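Local atomic coordinates of beta-phosphoglucomutase (Bacteroides vulgatus, PDB entry 3DV9), a protein that probably interconverts beta-glucose 1-phosphate and glucose 6-phosphate as a magnesium-dependent phosphoglucomutase of the haloacid dehalogenase superfamily. Residues A[117-131]-A[146-158]. Residues are numbered along the deposited sequence; the frame is centred on the assembly and turned at random. Where two conformers were deposited one is given.
Sequences LTKIKSEGLTPMVVT and FPGIFQANLMVTA
V129 and V130 run parallel to M155 and V156, joined by two backbone hydrogen bonds: V156 N to V129 O (2.8 Å) and T131 N to V156 O (2.8 Å). At the start V129 N lies 3.6 Å from L154 O, and this buried amide has no partner. A water bridges the two backbones. It accepts from Q151 N, lies within hydrogen-bonding distance of P127 O and L154 O, and sits in the plane of the F150 ring at its edge.

The F150 ring is sandwiched. V129 CG2 stands over the centre of one face, a CH-pi contact 3.3 Å from the centroid and 15° off the ring normal. With chi1 at -178°, V129 turns CG1 away from its N and leaves CG2 to meet the ring. I149 CG2 lies over the opposite face. The same methyl packs on P127 CG and on L117 CD2. L117 CD1 touches both the F146 and F150 rings, at 3.5 Å from F146 CD1.

K121 closes the helix end of the contact. Its chain bends at chi2 (84°) and brings NZ to two successive carbonyls. NZ meets G148 O in the carbonyl plane, on a lone pair, at 3.2 Å. It reaches I149 O (3.0 Å) from above the carbonyl plane. A second water lies within hydrogen-bonding distance of I149 O and P127 O.

T131 OG1 is hydrogen-bonded to S133 N and to a phosphate ion, probably from the crystallisation liquor; its side chain is about 7 Å from the magnesium ion (nearest atoms). The contact forms the edge of the Rossmann-like HAD core. Strand 155-156 is outermost and 126-130 lies between it and strand 25-29. Helix 139-145 packs on F150 and M155, and helix 169-178 on V130 and V156.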
loop_
_atom_site.group_PDB
_atom_site.type_symbol
_atom_site.label_atom_id
_atom_site.label_comp_id
_atom_site.label_asym_id
_atom_site.label_seq_id
_atom_site.Cartn_x
_atom_site.Cartn_y
_atom_site.Cartn_z
ATOM N N LEU A 117 -4.686 -10.986 -9.354
ATOM C CA LEU A 117 -3.261 -11.380 -9.409
ATOM C C LEU A 117 -3.075 -12.496 -10.427
ATOM O O LEU A 117 -2.091 -12.523 -11.167
ATOM C CB LEU A 117 -2.778 -11.838 -8.036
ATOM C CG LEU A 117 -2.568 -10.651 -7.084
ATOM C CD1 LEU A 117 -2.464 -11.129 -5.619
ATOM C CD2 LEU A 117 -1.343 -9.806 -7.558
ATOM N N THR A 118 -4.030 -13.412 -10.495
ATOM C CA THR A 118 -3.919 -14.528 -11.466
ATOM C C THR A 118 -4.036 -14.005 -12.903
ATOM O O THR A 118 -3.346 -14.518 -13.801
ATOM C CB THR A 118 -4.932 -15.682 -11.172
ATOM O OG1 THR A 118 -6.269 -15.254 -11.470
ATOM C CG2 THR A 118 -4.860 -16.099 -9.720
ATOM N N LYS A 119 -4.870 -12.967 -13.107
ATOM C CA LYS A 119 -5.045 -12.387 -14.453
ATOM C C LYS A 119 -3.726 -11.704 -14.823
ATOM O O LYS A 119 -3.219 -11.865 -15.944
ATOM C CB LYS A 119 -6.114 -11.289 -14.420
ATOM C CG LYS A 119 -7.541 -11.830 -14.314
ATOM C CD LYS A 119 -8.485 -10.661 -14.197
ATOM C CE LYS A 119 -9.867 -11.121 -13.919
ATOM N NZ LYS A 119 -10.802 -9.939 -13.733
ATOM N N ILE A 120 -3.185 -10.968 -13.863
ATOM C CA ILE A 120 -1.935 -10.171 -14.071
ATOM C C ILE A 120 -0.772 -11.122 -14.397
ATOM O O ILE A 120 -0.026 -10.902 -15.353
ATOM C CB ILE A 120 -1.623 -9.248 -12.829
ATOM C CG1 ILE A 120 -2.653 -8.105 -12.801
ATOM C CG2 ILE A 120 -0.189 -8.653 -12.875
ATOM C CD1 ILE A 120 -2.781 -7.357 -11.423
ATOM N N LYS A 121 -0.619 -12.157 -13.598
ATOM C CA LYS A 121 0.423 -13.186 -13.836
ATOM C C LYS A 121 0.239 -13.859 -15.215
ATOM O O LYS A 121 1.216 -14.039 -15.950
ATOM C CB LYS A 121 0.481 -14.178 -12.646
ATOM C CG LYS A 121 1.728 -15.033 -12.484
ATOM C CD LYS A 121 2.840 -14.254 -11.736
ATOM C CE LYS A 121 4.149 -15.013 -11.862
ATOM N NZ LYS A 121 4.979 -14.872 -10.629
ATOM N N SER A 122 -0.997 -14.181 -15.587
ATOM C CA SER A 122 -1.320 -14.818 -16.866
ATOM C C SER A 122 -0.894 -13.956 -18.066
ATOM O O SER A 122 -0.503 -14.475 -19.141
ATOM C CB SER A 122 -2.830 -15.076 -16.959
ATOM O OG SER A 122 -3.139 -15.798 -18.143
ATOM N N GLU A 123 -0.985 -12.645 -17.887
ATOM C CA GLU A 123 -0.698 -11.692 -18.950
ATOM C C GLU A 123 0.792 -11.470 -19.118
ATOM O O GLU A 123 1.212 -10.705 -19.989
ATOM C CB GLU A 123 -1.395 -10.356 -18.660
ATOM C CG GLU A 123 -2.886 -10.381 -18.903
ATOM C CD GLU A 123 -3.244 -10.557 -20.375
ATOM O OE1 GLU A 123 -2.576 -9.962 -21.243
ATOM O OE2 GLU A 123 -4.205 -11.297 -20.662
ATOM N N GLY A 124 1.608 -12.131 -18.289
ATOM C CA GLY A 124 3.044 -11.981 -18.398
ATOM C C GLY A 124 3.596 -10.808 -17.632
ATOM O O GLY A 124 4.767 -10.461 -17.793
ATOM N N LEU A 125 2.734 -10.163 -16.841
ATOM C CA LEU A 125 3.132 -9.048 -15.977
ATOM C C LEU A 125 3.740 -9.521 -14.653
ATOM O O LEU A 125 3.478 -10.636 -14.185
ATOM C CB LEU A 125 1.939 -8.115 -15.705
ATOM C CG LEU A 125 1.226 -7.530 -16.948
ATOM C CD1 LEU A 125 -0.083 -6.846 -16.596
ATOM C CD2 LEU A 125 2.138 -6.562 -17.657
ATOM N N THR A 126 4.545 -8.646 -14.037
ATOM C CA THR A 126 5.224 -8.971 -12.792
ATOM C C THR A 126 4.545 -8.353 -11.585
ATOM O O THR A 126 4.608 -7.136 -11.408
ATOM C CB THR A 126 6.667 -8.461 -12.849
ATOM O OG1 THR A 126 7.317 -9.085 -13.958
ATOM C CG2 THR A 126 7.399 -8.732 -11.501
ATOM N N PRO A 127 3.858 -9.178 -10.762
ATOM C CA PRO A 127 3.278 -8.601 -9.570
ATOM C C PRO A 127 4.392 -8.409 -8.521
ATOM O O PRO A 127 5.317 -9.224 -8.446
ATOM C CB PRO A 127 2.268 -9.676 -9.116
ATOM C CG PRO A 127 2.200 -10.697 -10.227
ATOM C CD PRO A 127 3.534 -10.613 -10.886
HETATM N N MSE A 128 4.307 -7.332 -7.745
HETATM C CA MSE A 128 5.255 -7.110 -6.643
HETATM C C MSE A 128 4.447 -6.698 -5.427
HETATM O O MSE A 128 3.349 -6.142 -5.567
HETATM C CB MSE A 128 6.294 -6.015 -6.986
HETATM C CG MSE A 128 7.048 -6.265 -8.313
HETATM SE SE MSE A 128 8.480 -4.948 -8.562
HETATM C CE MSE A 128 9.553 -5.416 -6.997
ATOM N N VAL A 129 4.994 -6.971 -4.257
ATOM C CA VAL A 129 4.394 -6.495 -2.985
ATOM C C VAL A 129 5.270 -5.411 -2.410
ATOM O O VAL A 129 6.492 -5.564 -2.376
ATOM C CB VAL A 129 4.245 -7.620 -1.946
ATOM C CG1 VAL A 129 3.578 -7.060 -0.675
ATOM C CG2 VAL A 129 3.443 -8.719 -2.498
ATOM N N VAL A 130 4.644 -4.311 -1.960
ATOM C CA VAL A 130 5.350 -3.175 -1.339
ATOM C C VAL A 130 4.669 -2.777 -0.022
ATOM O O VAL A 130 3.565 -2.207 -0.024
ATOM C CB VAL A 130 5.373 -1.958 -2.259
ATOM C CG1 VAL A 130 6.142 -0.792 -1.564
ATOM C CG2 VAL A 130 5.945 -2.319 -3.632
ATOM N N THR A 131 5.324 -3.053 1.098
ATOM C CA THR A 131 4.628 -2.922 2.391
ATOM C C THR A 131 5.496 -2.247 3.415
ATOM O O THR A 131 6.715 -2.424 3.409
ATOM C CB THR A 131 4.084 -4.292 2.890
ATOM O OG1 THR A 131 3.394 -4.107 4.131
ATOM C CG2 THR A 131 5.222 -5.294 3.075
ATOM N N PHE A 146 -1.514 -16.677 -2.092
ATOM C CA PHE A 146 -1.374 -16.269 -3.503
ATOM C C PHE A 146 -0.311 -17.175 -4.159
ATOM O O PHE A 146 0.821 -16.711 -4.444
ATOM C CB PHE A 146 -0.993 -14.754 -3.559
ATOM C CG PHE A 146 -1.944 -13.876 -2.772
ATOM C CD1 PHE A 146 -3.231 -13.629 -3.240
ATOM C CD2 PHE A 146 -1.561 -13.334 -1.531
ATOM C CE1 PHE A 146 -4.141 -12.814 -2.486
ATOM C CE2 PHE A 146 -2.435 -12.544 -0.768
ATOM C CZ PHE A 146 -3.741 -12.281 -1.233
ATOM N N PRO A 147 -0.646 -18.453 -4.362
ATOM C CA PRO A 147 0.404 -19.437 -4.671
ATOM C C PRO A 147 1.137 -19.137 -5.998
ATOM O O PRO A 147 0.505 -18.958 -7.059
ATOM C CB PRO A 147 -0.350 -20.794 -4.718
ATOM C CG PRO A 147 -1.640 -20.565 -4.038
ATOM C CD PRO A 147 -1.978 -19.096 -4.300
ATOM N N GLY A 148 2.463 -19.023 -5.916
ATOM C CA GLY A 148 3.311 -18.752 -7.068
ATOM C C GLY A 148 3.205 -17.362 -7.685
ATOM O O GLY A 148 3.742 -17.128 -8.776
ATOM N N ILE A 149 2.533 -16.437 -6.995
ATOM C CA ILE A 149 2.292 -15.096 -7.555
ATOM C C ILE A 149 3.492 -14.187 -7.290
ATOM O O ILE A 149 3.961 -13.512 -8.211
ATOM C CB ILE A 149 0.981 -14.442 -6.998
ATOM C CG1 ILE A 149 -0.247 -15.328 -7.338
ATOM C CG2 ILE A 149 0.858 -12.915 -7.428
ATOM C CD1 ILE A 149 -0.504 -15.493 -8.817
ATOM N N PHE A 150 3.983 -14.164 -6.049
ATOM C CA PHE A 150 5.046 -13.237 -5.657
ATOM C C PHE A 150 6.388 -13.916 -5.495
ATOM O O PHE A 150 6.448 -15.102 -5.168
ATOM C CB PHE A 150 4.706 -12.492 -4.369
ATOM C CG PHE A 150 3.434 -11.710 -4.463
ATOM C CD1 PHE A 150 3.389 -10.538 -5.249
ATOM C CD2 PHE A 150 2.279 -12.178 -3.841
ATOM C CE1 PHE A 150 2.202 -9.809 -5.370
ATOM C CE2 PHE A 150 1.087 -11.474 -3.942
ATOM C CZ PHE A 150 1.042 -10.284 -4.706
ATOM N N GLN A 151 7.447 -13.129 -5.700
ATOM C CA GLN A 151 8.849 -13.583 -5.627
ATOM C C GLN A 151 9.624 -12.762 -4.581
ATOM O O GLN A 151 9.451 -11.552 -4.510
ATOM C CB GLN A 151 9.512 -13.389 -7.004
ATOM C CG GLN A 151 9.330 -14.523 -8.016
ATOM C CD GLN A 151 10.485 -14.624 -9.032
ATOM O OE1 GLN A 151 10.326 -14.269 -10.206
ATOM N NE2 GLN A 151 11.646 -15.109 -8.585
ATOM N N ALA A 152 10.517 -13.404 -3.805
ATOM C CA ALA A 152 11.350 -12.728 -2.774
ATOM C C ALA A 152 12.242 -11.616 -3.276
ATOM O O ALA A 152 12.486 -10.612 -2.583
ATOM C CB ALA A 152 12.226 -13.766 -2.053
ATOM N N ASN A 153 12.796 -11.811 -4.461
ATOM C CA ASN A 153 13.627 -10.769 -5.022
ATOM C C ASN A 153 12.758 -9.601 -5.504
ATOM O O ASN A 153 13.276 -8.522 -5.803
ATOM C CB ASN A 153 14.556 -11.335 -6.110
ATOM C CG ASN A 153 13.800 -12.045 -7.209
ATOM O OD1 ASN A 153 13.095 -13.052 -6.953
ATOM N ND2 ASN A 153 13.965 -11.547 -8.454
ATOM N N LEU A 154 11.435 -9.808 -5.509
ATOM C CA LEU A 154 10.487 -8.833 -6.060
ATOM C C LEU A 154 9.450 -8.362 -5.026
ATOM O O LEU A 154 8.243 -8.232 -5.303
ATOM C CB LEU A 154 9.812 -9.392 -7.314
ATOM C CG LEU A 154 10.772 -9.832 -8.426
ATOM C CD1 LEU A 154 9.988 -10.466 -9.555
ATOM C CD2 LEU A 154 11.605 -8.650 -8.921
HETATM N N MSE A 155 9.977 -8.080 -3.840
HETATM C CA MSE A 155 9.174 -7.608 -2.725
HETATM C C MSE A 155 9.913 -6.519 -1.981
HETATM O O MSE A 155 11.138 -6.506 -1.924
HETATM C CB MSE A 155 8.871 -8.740 -1.760
HETATM C CG MSE A 155 7.685 -9.584 -2.150
HETATM SE SE MSE A 155 7.660 -11.125 -1.003
HETATM C CE MSE A 155 7.869 -10.240 0.731
ATOM N N VAL A 156 9.153 -5.599 -1.406
ATOM C CA VAL A 156 9.739 -4.508 -0.648
ATOM C C VAL A 156 8.980 -4.465 0.674
ATOM O O VAL A 156 7.750 -4.351 0.693
ATOM C CB VAL A 156 9.661 -3.145 -1.403
ATOM C CG1 VAL A 156 10.160 -1.997 -0.529
ATOM C CG2 VAL A 156 10.459 -3.175 -2.729
ATOM N N THR A 157 9.730 -4.600 1.764
ATOM C CA THR A 157 9.146 -4.599 3.096
ATOM C C THR A 157 9.853 -3.579 3.988
ATOM O O THR A 157 10.878 -2.986 3.595
ATOM C CB THR A 157 9.229 -6.006 3.752
ATOM O OG1 THR A 157 10.584 -6.273 4.146
ATOM C CG2 THR A 157 8.740 -7.110 2.807
ATOM N N ALA A 158 9.332 -3.428 5.207
ATOM C CA ALA A 158 9.882 -2.488 6.166
ATOM C C ALA A 158 11.402 -2.617 6.285
ATOM O O ALA A 158 12.084 -1.610 6.462
ATOM C CB ALA A 158 9.195 -2.639 7.523
HETATM O O HOH W 1 6.240 -11.760 -8.905
HETATM O O HOH W 2 6.910 -10.349 -6.153
#